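Local coordinates for protein putative PLP-dependent aminotransferase (Bacillus cereus ATCC 10987, PDB 3JU7) that probably works as a pyridoxal phosphate-dependent aminotransferase of the DegT/DnrJ/EryC1 family, at residues G35-R40 / M235-A240; R40-I45 / A55-A60; G48-R53 / L200-N205; P157-A162 / M182-F187. All blocks are in the same frame, centred on the assembly; numbering follows the deposited sequence.

Contact 1 of 4, residues G35-R40 / M235-A240; sequences GPINQR and MSEYAA
At the N-terminal end of helix 36-48, E237 lays its carboxylate against the first turn and spends both oxygens on the successive backbone N-H groups of I37 and N38. E237 OE2 accepts from I37 N at 3.0 Å through its syn lone pair, with an N-H...O angle of 162°. E237 OE1 is likewise met on the syn side, by N38 N at 2.9 Å, but here the donor stands 23° out of the carboxylate plane. Two neighbouring donors fix the rotation of the group, and the positive end of the helix would be expected to stabilise its negative charge. The glutamate gets there by folding at chi2 (-67°). Two helix starts meet: G35 is the N-cap of helix 36-48, and S236 is the N-cap of helix 237-248, its OG taking a capping bond from A239 N. A water joins them, donating to E237 OE1 at 2.7 Å and to M235 O while accepting from G35 N. The P36 ring crosses the glutamate at about a right angle, CD lying 3.2 Å from E237 OE2. Next to these bonds, A240 CB lies 3.6 Å from N38 CA, and I37 CG2 approaches A240 CB at 3.7 Å. The selenium of selenomethionine M235 is 3.9 Å from N38 OD1, whose hydrogen-bond partner is T58. I25 of helix 19-28 packs on both I37 and E237.

Contact 2 of 4, residues R40-I45 / A55-A60; sequences RFEQTI and AVTTVA
E42 and V56 slide past each other in opposite directions, E42 CB lying 3.7 Å from V56 CG2. Beyond CG the glutamate is extended and reaches T58, whose side chain it crosses at about a right angle. There E42 OE2 accepts from T58 N at 3.0 Å, with an N-H...O angle of 164°. The donor comes from the anti side and is tilted 19° from the carboxylate plane. The same oxygen makes a salt bridge with K213, which also bonds to T57 OG1, so the buried carboxylate has a charged partner as well as the T58 N-H. Helix 36-48 here covers strand 55-59, an edge strand of the mixed sheet within this chain; the local axes run closer to antiparallel than parallel, at 141°, and approach to 8.3 Å. T58 presents its methyl group to the helix, CG2 lying 3.8 Å from E42 CG and 3.8 Å from F41 CD2. Its hydroxyl bonds to N38. F41 has CG trans to its backbone N, which carries the ring to the strand; I45 CD1 lies over one ring face, offset toward the rim. I45 CG2 is 4.2 Å from V56 CG1.

Contact 3 of 4, residues G48-R53 / L200-N205; sequences GFFQNR and LIYSKN
F50 and Y202 form an offset stack, the tight centre of a contact between the loop linking helix 36-48 to strand 55-59 and strand 199-203 of the mixed sheet. Their centroids are 4.0 Å apart and the planes differ by 12°. The overlap is unequal: Y202 CD1 stands over the centre of the F50 ring, whereas F50 CD1 lies toward the rim of the Y202 ring, 3.4 Å from Y202 CE1. F49 CB covers the opposite face of F50, offset toward the rim, and L200 CD2 comes near the ring plane at the edge, 4.4 Å from F50 CE2. With CG trans to the backbone N (chi1 170°), Y202 extends from the strand toward the loop. Its hydroxyl donates to R53 O at 2.7 Å, arriving above the carbonyl plane rather than on a lone pair. D178 N bonds to that hydroxyl as well, so two partners hold the buried Y202 OH.

The outer side is looser and partly exposed. K204 bends at chi2 to bring NZ to 3.7 Å from R53 CB, and the same nitrogen lies near the guanidinium plane, 3.8 Å from R53 NE. The two positive charges share the carboxylate of D178, which makes a salt bridge with R53 NH2 and a long, weak ion pair with K204 NZ. On the loop itself, R53 NH1 donates to Q51 OE1 at 2.7 Å from 44° above the plane of the amide carbonyl.

Contact 4 of 4, residues P157-A162 / M182-F187; sequences PVVVDA and MIIYSF
A162, M182 and I184 bury the most surface where strands 159-161 and 182-186 lie side by side, parallel with their local axes at 23°. The backbones of these three residues carry most of the bonding. M182 O accepts from V160 N at 2.8 Å in a nearly straight bond (174°), while M182 N makes a longer one to V158 O, 3.3 Å. I184 follows, its N donating to V160 O at 2.9 Å and its O accepting from A162 N at 2.9 Å; the latter bond is bent, with 141° at the hydrogen. Side chains of V159, M182, D161 and I184 share one face of the sheet. There V159 and M182 lie alongside each other, and V159 CG1 meets I184 CG1 at 3.8 Å. V160 and I183 point to the other face; A162 CB touches I183 CG2 at 3.7 Å, while A162 O lies obliquely, 3.5 Å from Y185 CD1. I183 CG2 also covers a face of the Y185 ring. Beyond these pairings, D161 OD2 bonds to T91 and to the pyridine N1 of the pyridoxal phosphate-lysine at position 191, and S186 OG bonds to its phosphate, a cofactor site characteristic of fold type I aminotransferases.

In the fold
Contacts 2, 3 and 4 reach one mixed sheet, in which 55-59, 199-203, 182-186 and 159-161 are successive neighbours, the first two pairings antiparallel and the third parallel. Strand 199-203 links contact 3 to both neighbours: T57 O to I201 N and L200 N to Y185 O are each 2.9 Å. Contact 1 adjoins contact 2, their centres about 8 Å apart, through helix 36-48 and a probable hydrogen bond between N38 OD1 and T58 OG1 at 2.6 Å. F41 CE2 lies 3.7 Å from F187 CE2, joining contact 2 to contact 4. Contact 4 holds the cofactor, through D161 and S186; contact 1, about 20 Å from it centre to centre, has the I37 side chain about 11 Å from a bound calcium ion.

Contact 1 of 4, residues G35-R40 / M235-A240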
loop_
_atom_site.group_PDB
_atom_site.type_symbol
_atom_site.label_atom_id
_atom_site.label_comp_id
_atom_site.label_asym_id
_atom_site.label_seq_id
_atom_site.Cartn_x
_atom_site.Cartn_y
_atom_site.Cartn_z
ATOM N N GLY A 35 11.416 -8.892 -6.449
ATOM C CA GLY A 35 11.970 -10.208 -6.644
ATOM C C GLY A 35 11.858 -10.745 -8.066
ATOM O O GLY A 35 11.282 -10.122 -8.953
ATOM N N PRO A 36 12.435 -11.914 -8.298
ATOM C CA PRO A 36 12.525 -12.425 -9.670
ATOM C C PRO A 36 11.168 -12.714 -10.325
ATOM O O PRO A 36 11.069 -12.637 -11.526
ATOM C CB PRO A 36 13.311 -13.746 -9.524
ATOM C CG PRO A 36 13.656 -13.882 -8.128
ATOM C CD PRO A 36 13.081 -12.781 -7.310
ATOM N N ILE A 37 10.154 -13.072 -9.540
ATOM C CA ILE A 37 8.819 -13.391 -10.071
ATOM C C ILE A 37 8.165 -12.081 -10.454
ATOM O O ILE A 37 7.583 -11.960 -11.539
ATOM C CB ILE A 37 7.997 -14.234 -9.051
ATOM C CG1 ILE A 37 8.625 -15.626 -8.965
ATOM C CG2 ILE A 37 6.494 -14.349 -9.423
ATOM C CD1 ILE A 37 8.390 -16.235 -7.668
ATOM N N ASN A 38 8.322 -11.068 -9.613
ATOM C CA ASN A 38 7.865 -9.728 -9.998
ATOM C C ASN A 38 8.562 -9.225 -11.263
ATOM O O ASN A 38 7.925 -8.719 -12.183
ATOM C CB ASN A 38 8.085 -8.762 -8.872
ATOM C CG ASN A 38 7.353 -7.448 -9.078
ATOM O OD1 ASN A 38 6.159 -7.312 -8.757
ATOM N ND2 ASN A 38 8.070 -6.463 -9.583
ATOM N N GLN A 39 9.870 -9.381 -11.350
ATOM C CA GLN A 39 10.554 -8.974 -12.579
ATOM C C GLN A 39 10.004 -9.768 -13.760
ATOM O O GLN A 39 9.828 -9.208 -14.843
ATOM C CB GLN A 39 12.054 -9.196 -12.535
ATOM C CG GLN A 39 12.836 -8.402 -11.492
ATOM C CD GLN A 39 14.251 -8.943 -11.318
ATOM O OE1 GLN A 39 14.963 -9.205 -12.319
ATOM N NE2 GLN A 39 14.673 -9.128 -10.063
ATOM N N ARG A 40 9.763 -11.068 -13.567
ATOM C CA ARG A 40 9.280 -11.916 -14.675
ATOM C C ARG A 40 7.922 -11.419 -15.121
ATOM O O ARG A 40 7.659 -11.293 -16.303
ATOM C CB ARG A 40 9.190 -13.392 -14.275
ATOM C CG ARG A 40 8.848 -14.340 -15.436
ATOM C CD ARG A 40 8.626 -15.797 -14.979
ATOM N NE ARG A 40 9.776 -16.230 -14.212
ATOM C CZ ARG A 40 9.797 -17.189 -13.303
ATOM N NH1 ARG A 40 8.718 -17.904 -13.025
ATOM N NH2 ARG A 40 10.934 -17.445 -12.684
HETATM N N MSE A 235 4.864 -4.639 -4.305
HETATM C CA MSE A 235 4.069 -5.833 -4.504
HETATM C C MSE A 235 4.895 -7.078 -4.141
HETATM O O MSE A 235 6.028 -7.264 -4.613
HETATM C CB MSE A 235 3.613 -5.921 -5.973
HETATM C CG MSE A 235 2.948 -7.242 -6.336
HETATM SE SE MSE A 235 2.347 -7.464 -8.149
HETATM C CE MSE A 235 0.890 -6.229 -7.992
ATOM N N SER A 236 4.305 -7.945 -3.322
ATOM C CA SER A 236 4.954 -9.208 -2.981
ATOM C C SER A 236 5.195 -10.148 -4.186
ATOM O O SER A 236 4.582 -10.023 -5.258
ATOM C CB SER A 236 4.202 -9.950 -1.854
ATOM O OG SER A 236 3.040 -10.598 -2.306
ATOM N N GLU A 237 6.104 -11.090 -3.986
ATOM C CA GLU A 237 6.325 -12.187 -4.964
ATOM C C GLU A 237 5.058 -13.048 -5.139
ATOM O O GLU A 237 4.758 -13.544 -6.204
ATOM C CB GLU A 237 7.452 -13.050 -4.461
ATOM C CG GLU A 237 8.850 -12.431 -4.610
ATOM C CD GLU A 237 9.266 -12.284 -6.086
ATOM O OE1 GLU A 237 8.865 -11.304 -6.767
ATOM O OE2 GLU A 237 9.997 -13.150 -6.552
ATOM N N TYR A 238 4.272 -13.154 -4.070
ATOM C CA TYR A 238 3.076 -13.938 -4.098
ATOM C C TYR A 238 2.011 -13.321 -5.021
ATOM O O TYR A 238 1.430 -14.015 -5.864
ATOM C CB TYR A 238 2.551 -14.070 -2.682
ATOM C CG TYR A 238 3.462 -14.819 -1.710
ATOM C CD1 TYR A 238 3.637 -16.201 -1.818
ATOM C CD2 TYR A 238 4.099 -14.160 -0.640
ATOM C CE1 TYR A 238 4.422 -16.893 -0.922
ATOM C CE2 TYR A 238 4.879 -14.865 0.256
ATOM C CZ TYR A 238 5.037 -16.231 0.108
ATOM O OH TYR A 238 5.817 -16.961 0.968
ATOM N N ALA A 239 1.775 -12.025 -4.870
ATOM C CA ALA A 239 0.929 -11.281 -5.780
ATOM C C ALA A 239 1.440 -11.392 -7.222
ATOM O O ALA A 239 0.652 -11.681 -8.120
ATOM C CB ALA A 239 0.798 -9.807 -5.357
ATOM N N ALA A 240 2.742 -11.231 -7.454
ATOM C CA ALA A 240 3.289 -11.408 -8.830
ATOM C C ALA A 240 3.025 -12.797 -9.383
ATOM O O ALA A 240 2.774 -12.956 -10.575
ATOM C CB ALA A 240 4.755 -11.139 -8.862
HETATM O O HOH W 1 8.644 -9.000 -5.283
#

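Contact 2 of 4, residues R40-I45 / A55-A60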
loop_
_atom_site.group_PDB
_atom_site.type_symbol
_atom_site.label_atom_id
_atom_site.label_comp_id
_atom_site.label_asym_id
_atom_site.label_seq_id
_atom_site.Cartn_x
_atom_site.Cartn_y
_atom_site.Cartn_z
ATOM N N ARG A 40 9.763 -11.068 -13.567
ATOM C CA ARG A 40 9.280 -11.916 -14.675
ATOM C C ARG A 40 7.922 -11.419 -15.121
ATOM O O ARG A 40 7.659 -11.293 -16.303
ATOM C CB ARG A 40 9.190 -13.392 -14.275
ATOM C CG ARG A 40 8.848 -14.340 -15.436
ATOM C CD ARG A 40 8.626 -15.797 -14.979
ATOM N NE ARG A 40 9.776 -16.230 -14.212
ATOM C CZ ARG A 40 9.797 -17.189 -13.303
ATOM N NH1 ARG A 40 8.718 -17.904 -13.025
ATOM N NH2 ARG A 40 10.934 -17.445 -12.684
ATOM N N PHE A 41 7.080 -11.079 -14.157
ATOM C CA PHE A 41 5.742 -10.592 -14.430
ATOM C C PHE A 41 5.798 -9.313 -15.288
ATOM O O PHE A 41 5.085 -9.196 -16.293
ATOM C CB PHE A 41 5.023 -10.359 -13.088
ATOM C CG PHE A 41 3.595 -9.873 -13.201
ATOM C CD1 PHE A 41 2.747 -10.297 -14.241
ATOM C CD2 PHE A 41 3.070 -9.041 -12.214
ATOM C CE1 PHE A 41 1.410 -9.860 -14.305
ATOM C CE2 PHE A 41 1.748 -8.605 -12.267
ATOM C CZ PHE A 41 0.912 -9.006 -13.311
ATOM N N GLU A 42 6.669 -8.381 -14.897
ATOM C CA GLU A 42 6.815 -7.110 -15.612
ATOM C C GLU A 42 7.384 -7.339 -16.999
ATOM O O GLU A 42 6.976 -6.677 -17.930
ATOM C CB GLU A 42 7.712 -6.145 -14.830
ATOM C CG GLU A 42 7.114 -5.669 -13.495
ATOM C CD GLU A 42 8.153 -4.947 -12.646
ATOM O OE1 GLU A 42 9.366 -5.065 -12.941
ATOM O OE2 GLU A 42 7.784 -4.267 -11.683
ATOM N N GLN A 43 8.321 -8.273 -17.137
ATOM C CA GLN A 43 8.911 -8.560 -18.442
ATOM C C GLN A 43 7.846 -9.172 -19.343
ATOM O O GLN A 43 7.807 -8.910 -20.540
ATOM C CB GLN A 43 10.148 -9.479 -18.339
ATOM N N THR A 44 6.966 -9.967 -18.751
ATOM C CA THR A 44 5.893 -10.622 -19.495
ATOM C C THR A 44 4.901 -9.601 -19.971
ATOM O O THR A 44 4.333 -9.747 -21.047
ATOM C CB THR A 44 5.169 -11.654 -18.597
ATOM O OG1 THR A 44 6.095 -12.708 -18.282
ATOM C CG2 THR A 44 3.930 -12.231 -19.272
ATOM N N ILE A 45 4.662 -8.573 -19.153
ATOM C CA ILE A 45 3.772 -7.489 -19.555
ATOM C C ILE A 45 4.400 -6.649 -20.701
ATOM O O ILE A 45 3.738 -6.307 -21.678
ATOM C CB ILE A 45 3.424 -6.613 -18.350
ATOM C CG1 ILE A 45 2.521 -7.400 -17.380
ATOM C CG2 ILE A 45 2.683 -5.359 -18.798
ATOM C CD1 ILE A 45 2.403 -6.734 -16.020
ATOM N N ALA A 55 8.344 1.095 -20.125
ATOM C CA ALA A 55 8.670 0.345 -18.937
ATOM C C ALA A 55 7.472 0.324 -18.012
ATOM O O ALA A 55 6.639 1.250 -18.008
ATOM C CB ALA A 55 9.871 0.963 -18.219
ATOM N N VAL A 56 7.416 -0.715 -17.187
ATOM C CA VAL A 56 6.370 -0.822 -16.197
ATOM C C VAL A 56 6.948 -1.094 -14.803
ATOM O O VAL A 56 8.080 -1.644 -14.638
ATOM C CB VAL A 56 5.373 -1.975 -16.536
ATOM C CG1 VAL A 56 4.646 -1.741 -17.906
ATOM C CG2 VAL A 56 6.101 -3.294 -16.492
ATOM N N THR A 57 6.161 -0.733 -13.784
ATOM C CA THR A 57 6.441 -1.255 -12.463
ATOM C C THR A 57 5.163 -1.717 -11.787
ATOM O O THR A 57 4.112 -1.066 -11.911
ATOM C CB THR A 57 7.174 -0.242 -11.577
ATOM O OG1 THR A 57 7.615 -0.934 -10.409
ATOM C CG2 THR A 57 6.229 0.999 -11.186
ATOM N N THR A 58 5.234 -2.844 -11.077
ATOM C CA THR A 58 4.097 -3.258 -10.242
ATOM C C THR A 58 4.031 -2.332 -9.026
ATOM O O THR A 58 5.023 -1.690 -8.697
ATOM C CB THR A 58 4.209 -4.699 -9.795
ATOM O OG1 THR A 58 5.408 -4.871 -9.026
ATOM C CG2 THR A 58 4.239 -5.667 -11.022
ATOM N N VAL A 59 2.843 -2.202 -8.428
ATOM C CA VAL A 59 2.669 -1.493 -7.156
ATOM C C VAL A 59 1.678 -2.296 -6.315
ATOM O O VAL A 59 1.012 -3.178 -6.840
ATOM C CB VAL A 59 2.186 -0.055 -7.337
ATOM C CG1 VAL A 59 3.286 0.773 -8.001
ATOM C CG2 VAL A 59 0.880 -0.015 -8.142
ATOM N N ALA A 60 1.559 -1.989 -5.020
ATOM C CA ALA A 60 0.773 -2.838 -4.133
ATOM C C ALA A 60 -0.716 -2.689 -4.391
ATOM O O ALA A 60 -1.485 -3.612 -4.148
ATOM C CB ALA A 60 1.117 -2.576 -2.693
#

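Contact 3 of 4, residues G48-R53 / L200-N205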
loop_
_atom_site.group_PDB
_atom_site.type_symbol
_atom_site.label_atom_id
_atom_site.label_comp_id
_atom_site.label_asym_id
_atom_site.label_seq_id
_atom_site.Cartn_x
_atom_site.Cartn_y
_atom_site.Cartn_z
ATOM N N GLY A 48 4.335 -8.855 -23.775
ATOM C CA GLY A 48 2.996 -9.280 -24.138
ATOM C C GLY A 48 2.116 -8.121 -24.525
ATOM O O GLY A 48 1.391 -8.214 -25.502
ATOM N N PHE A 49 2.181 -7.021 -23.772
ATOM C CA PHE A 49 1.291 -5.912 -24.041
ATOM C C PHE A 49 1.932 -4.684 -24.680
ATOM O O PHE A 49 1.306 -4.061 -25.549
ATOM C CB PHE A 49 0.561 -5.501 -22.754
ATOM C CG PHE A 49 -0.465 -6.508 -22.278
ATOM C CD1 PHE A 49 -1.225 -7.241 -23.161
ATOM C CD2 PHE A 49 -0.700 -6.686 -20.937
ATOM C CE1 PHE A 49 -2.170 -8.164 -22.703
ATOM C CE2 PHE A 49 -1.658 -7.601 -20.488
ATOM C CZ PHE A 49 -2.379 -8.334 -21.367
ATOM N N PHE A 50 3.139 -4.306 -24.266
ATOM C CA PHE A 50 3.652 -2.990 -24.642
ATOM C C PHE A 50 4.728 -2.965 -25.711
ATOM O O PHE A 50 5.438 -1.968 -25.852
ATOM C CB PHE A 50 4.121 -2.245 -23.414
ATOM C CG PHE A 50 3.017 -1.902 -22.454
ATOM C CD1 PHE A 50 2.132 -0.897 -22.752
ATOM C CD2 PHE A 50 2.876 -2.579 -21.250
ATOM C CE1 PHE A 50 1.109 -0.561 -21.862
ATOM C CE2 PHE A 50 1.847 -2.240 -20.357
ATOM C CZ PHE A 50 0.979 -1.240 -20.670
ATOM N N GLN A 51 4.822 -4.060 -26.456
ATOM C CA GLN A 51 5.726 -4.194 -27.584
ATOM C C GLN A 51 7.138 -3.838 -27.176
ATOM O O GLN A 51 7.889 -3.306 -27.984
ATOM C CB GLN A 51 5.252 -3.325 -28.766
ATOM C CG GLN A 51 3.894 -3.743 -29.355
ATOM C CD GLN A 51 3.330 -2.713 -30.347
ATOM O OE1 GLN A 51 4.059 -2.163 -31.169
ATOM N NE2 GLN A 51 2.029 -2.449 -30.265
ATOM N N ASN A 52 7.497 -4.126 -25.919
ATOM C CA ASN A 52 8.828 -3.833 -25.420
ATOM C C ASN A 52 9.278 -2.406 -25.671
ATOM O O ASN A 52 10.462 -2.156 -25.966
ATOM C CB ASN A 52 9.860 -4.810 -26.049
ATOM C CG ASN A 52 9.834 -6.177 -25.400
ATOM O OD1 ASN A 52 9.806 -6.302 -24.168
ATOM N ND2 ASN A 52 9.805 -7.197 -26.211
ATOM N N ARG A 53 8.337 -1.467 -25.578
ATOM C CA ARG A 53 8.640 -0.068 -25.663
ATOM C C ARG A 53 8.036 0.589 -24.414
ATOM O O ARG A 53 6.822 0.459 -24.148
ATOM C CB ARG A 53 8.024 0.551 -26.917
ATOM C CG ARG A 53 8.442 -0.066 -28.216
ATOM C CD ARG A 53 8.253 0.936 -29.379
ATOM N NE ARG A 53 6.860 1.363 -29.525
ATOM C CZ ARG A 53 5.917 0.662 -30.160
ATOM N NH1 ARG A 53 6.190 -0.527 -30.712
ATOM N NH2 ARG A 53 4.685 1.144 -30.244
ATOM N N LEU A 200 -0.298 -1.530 -11.504
ATOM C CA LEU A 200 0.806 -1.347 -12.431
ATOM C C LEU A 200 0.870 0.107 -12.909
ATOM O O LEU A 200 -0.173 0.802 -13.034
ATOM C CB LEU A 200 0.625 -2.244 -13.628
ATOM C CG LEU A 200 1.831 -2.445 -14.589
ATOM C CD1 LEU A 200 2.793 -3.500 -14.088
ATOM C CD2 LEU A 200 1.393 -2.774 -15.979
ATOM N N ILE A 201 2.094 0.570 -13.170
ATOM C CA ILE A 201 2.315 1.863 -13.809
ATOM C C ILE A 201 3.098 1.651 -15.077
ATOM O O ILE A 201 4.078 0.948 -15.071
ATOM C CB ILE A 201 3.064 2.898 -12.917
ATOM C CG1 ILE A 201 2.417 2.963 -11.531
ATOM C CG2 ILE A 201 3.042 4.265 -13.607
ATOM C CD1 ILE A 201 3.008 4.030 -10.591
ATOM N N TYR A 202 2.634 2.249 -16.170
ATOM C CA TYR A 202 3.350 2.202 -17.447
ATOM C C TYR A 202 3.756 3.620 -17.830
ATOM O O TYR A 202 3.010 4.562 -17.582
ATOM C CB TYR A 202 2.452 1.673 -18.575
ATOM C CG TYR A 202 3.088 1.853 -19.924
ATOM C CD1 TYR A 202 4.023 0.933 -20.405
ATOM C CD2 TYR A 202 2.818 2.978 -20.708
ATOM C CE1 TYR A 202 4.639 1.109 -21.638
ATOM C CE2 TYR A 202 3.440 3.155 -21.949
ATOM C CZ TYR A 202 4.330 2.209 -22.414
ATOM O OH TYR A 202 4.942 2.394 -23.643
ATOM N N SER A 203 4.936 3.762 -18.416
ATOM C CA SER A 203 5.307 5.008 -19.099
ATOM C C SER A 203 6.251 4.663 -20.222
ATOM O O SER A 203 6.999 3.669 -20.185
ATOM C CB SER A 203 5.910 6.069 -18.168
ATOM O OG SER A 203 6.204 7.281 -18.847
ATOM N N LYS A 204 6.182 5.467 -21.263
ATOM C CA LYS A 204 7.201 5.392 -22.279
ATOM C C LYS A 204 8.528 5.862 -21.654
ATOM O O LYS A 204 9.607 5.461 -22.105
ATOM C CB LYS A 204 6.792 6.241 -23.458
ATOM C CG LYS A 204 7.809 6.308 -24.580
ATOM C CD LYS A 204 8.003 4.988 -25.258
ATOM C CE LYS A 204 8.773 5.183 -26.573
ATOM N NZ LYS A 204 8.442 4.130 -27.540
ATOM N N ASN A 205 8.437 6.680 -20.596
ATOM C CA ASN A 205 9.624 7.228 -19.950
ATOM C C ASN A 205 10.221 6.263 -18.934
ATOM O O ASN A 205 9.763 6.165 -17.794
ATOM C CB ASN A 205 9.289 8.557 -19.303
ATOM C CG ASN A 205 10.519 9.292 -18.825
ATOM O OD1 ASN A 205 11.408 8.729 -18.157
ATOM N ND2 ASN A 205 10.562 10.578 -19.130
#

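Contact 4 of 4, residues P157-A162 / M182-F187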
loop_
_atom_site.group_PDB
_atom_site.type_symbol
_atom_site.label_atom_id
_atom_site.label_comp_id
_atom_site.label_asym_id
_atom_site.label_seq_id
_atom_site.Cartn_x
_atom_site.Cartn_y
_atom_site.Cartn_z
ATOM N N PRO A 157 2.115 18.056 -16.763
ATOM C CA PRO A 157 2.156 16.634 -16.453
ATOM C C PRO A 157 0.786 15.961 -16.393
ATOM O O PRO A 157 -0.146 16.496 -15.819
ATOM C CB PRO A 157 2.824 16.579 -15.049
ATOM C CG PRO A 157 2.720 17.892 -14.496
ATOM C CD PRO A 157 2.571 18.876 -15.626
ATOM N N VAL A 158 0.706 14.762 -16.962
ATOM C CA VAL A 158 -0.519 13.976 -16.997
ATOM C C VAL A 158 -0.268 12.571 -16.470
ATOM O O VAL A 158 0.690 11.902 -16.866
ATOM C CB VAL A 158 -1.018 13.821 -18.417
ATOM C CG1 VAL A 158 -2.255 12.926 -18.421
ATOM C CG2 VAL A 158 -1.193 15.210 -19.082
ATOM N N VAL A 159 -1.110 12.158 -15.536
ATOM C CA VAL A 159 -1.103 10.823 -15.015
ATOM C C VAL A 159 -2.524 10.355 -15.243
ATOM O O VAL A 159 -3.513 10.931 -14.687
ATOM C CB VAL A 159 -0.749 10.756 -13.512
ATOM C CG1 VAL A 159 -1.113 9.379 -12.973
ATOM C CG2 VAL A 159 0.741 11.093 -13.250
ATOM N N VAL A 160 -2.627 9.301 -16.041
ATOM C CA VAL A 160 -3.937 8.768 -16.463
ATOM C C VAL A 160 -4.372 7.640 -15.542
ATOM O O VAL A 160 -3.638 6.637 -15.400
ATOM C CB VAL A 160 -3.868 8.230 -17.896
ATOM C CG1 VAL A 160 -5.183 7.522 -18.281
ATOM C CG2 VAL A 160 -3.499 9.363 -18.874
ATOM N N ASP A 161 -5.508 7.841 -14.864
ATOM C CA ASP A 161 -6.179 6.769 -14.118
ATOM C C ASP A 161 -6.947 5.865 -15.094
ATOM O O ASP A 161 -8.019 6.197 -15.569
ATOM C CB ASP A 161 -7.124 7.349 -13.059
ATOM C CG ASP A 161 -7.756 6.287 -12.165
ATOM O OD1 ASP A 161 -7.815 5.102 -12.554
ATOM O OD2 ASP A 161 -8.245 6.646 -11.068
ATOM N N ALA A 162 -6.367 4.712 -15.372
ATOM C CA ALA A 162 -6.952 3.688 -16.206
ATOM C C ALA A 162 -7.125 2.442 -15.337
ATOM O O ALA A 162 -6.893 1.330 -15.793
ATOM C CB ALA A 162 -6.023 3.405 -17.415
HETATM N N MSE A 182 2.260 9.050 -17.341
HETATM C CA MSE A 182 2.129 7.774 -16.656
HETATM C C MSE A 182 0.696 7.289 -16.734
HETATM O O MSE A 182 -0.228 8.101 -16.772
HETATM C CB MSE A 182 2.577 7.904 -15.209
HETATM C CG MSE A 182 4.055 7.777 -15.133
HETATM SE SE MSE A 182 4.937 8.066 -13.471
HETATM C CE MSE A 182 6.455 6.994 -14.029
ATOM N N ILE A 183 0.550 5.967 -16.820
ATOM C CA ILE A 183 -0.749 5.299 -16.785
ATOM C C ILE A 183 -0.777 4.347 -15.585
ATOM O O ILE A 183 0.137 3.543 -15.391
ATOM C CB ILE A 183 -1.035 4.556 -18.113
ATOM C CG1 ILE A 183 -0.682 5.511 -19.284
ATOM C CG2 ILE A 183 -2.439 4.065 -18.124
ATOM C CD1 ILE A 183 -1.531 5.509 -20.471
ATOM N N ILE A 184 -1.815 4.481 -14.772
ATOM C CA ILE A 184 -2.054 3.627 -13.627
ATOM C C ILE A 184 -3.189 2.628 -13.924
ATOM O O ILE A 184 -4.229 2.980 -14.439
ATOM C CB ILE A 184 -2.459 4.440 -12.375
ATOM C CG1 ILE A 184 -1.508 5.648 -12.126
ATOM C CG2 ILE A 184 -2.530 3.525 -11.184
ATOM C CD1 ILE A 184 -0.011 5.414 -12.473
ATOM N N TYR A 185 -2.940 1.362 -13.619
ATOM C CA TYR A 185 -3.899 0.319 -13.788
ATOM C C TYR A 185 -3.984 -0.443 -12.484
ATOM O O TYR A 185 -2.996 -0.539 -11.719
ATOM C CB TYR A 185 -3.469 -0.704 -14.860
ATOM C CG TYR A 185 -3.075 -0.198 -16.208
ATOM C CD1 TYR A 185 -3.995 -0.084 -17.251
ATOM C CD2 TYR A 185 -1.726 0.040 -16.502
ATOM C CE1 TYR A 185 -3.583 0.375 -18.568
ATOM C CE2 TYR A 185 -1.316 0.478 -17.763
ATOM C CZ TYR A 185 -2.232 0.657 -18.805
ATOM O OH TYR A 185 -1.742 1.070 -20.070
ATOM N N SER A 186 -5.135 -1.063 -12.279
ATOM C CA SER A 186 -5.400 -1.840 -11.080
ATOM C C SER A 186 -5.503 -3.335 -11.368
ATOM O O SER A 186 -5.998 -3.734 -12.412
ATOM C CB SER A 186 -6.686 -1.348 -10.410
ATOM O OG SER A 186 -6.978 -2.125 -9.266
ATOM N N PHE A 187 -5.027 -4.148 -10.422
ATOM C CA PHE A 187 -5.218 -5.586 -10.440
ATOM C C PHE A 187 -6.112 -6.029 -9.242
ATOM O O PHE A 187 -6.063 -7.173 -8.781
ATOM C CB PHE A 187 -3.878 -6.312 -10.360
ATOM C CG PHE A 187 -2.883 -5.988 -11.459
ATOM C CD1 PHE A 187 -3.265 -5.797 -12.785
ATOM C CD2 PHE A 187 -1.518 -5.978 -11.163
ATOM C CE1 PHE A 187 -2.309 -5.547 -13.781
ATOM C CE2 PHE A 187 -0.550 -5.737 -12.167
ATOM C CZ PHE A 187 -0.954 -5.540 -13.479
#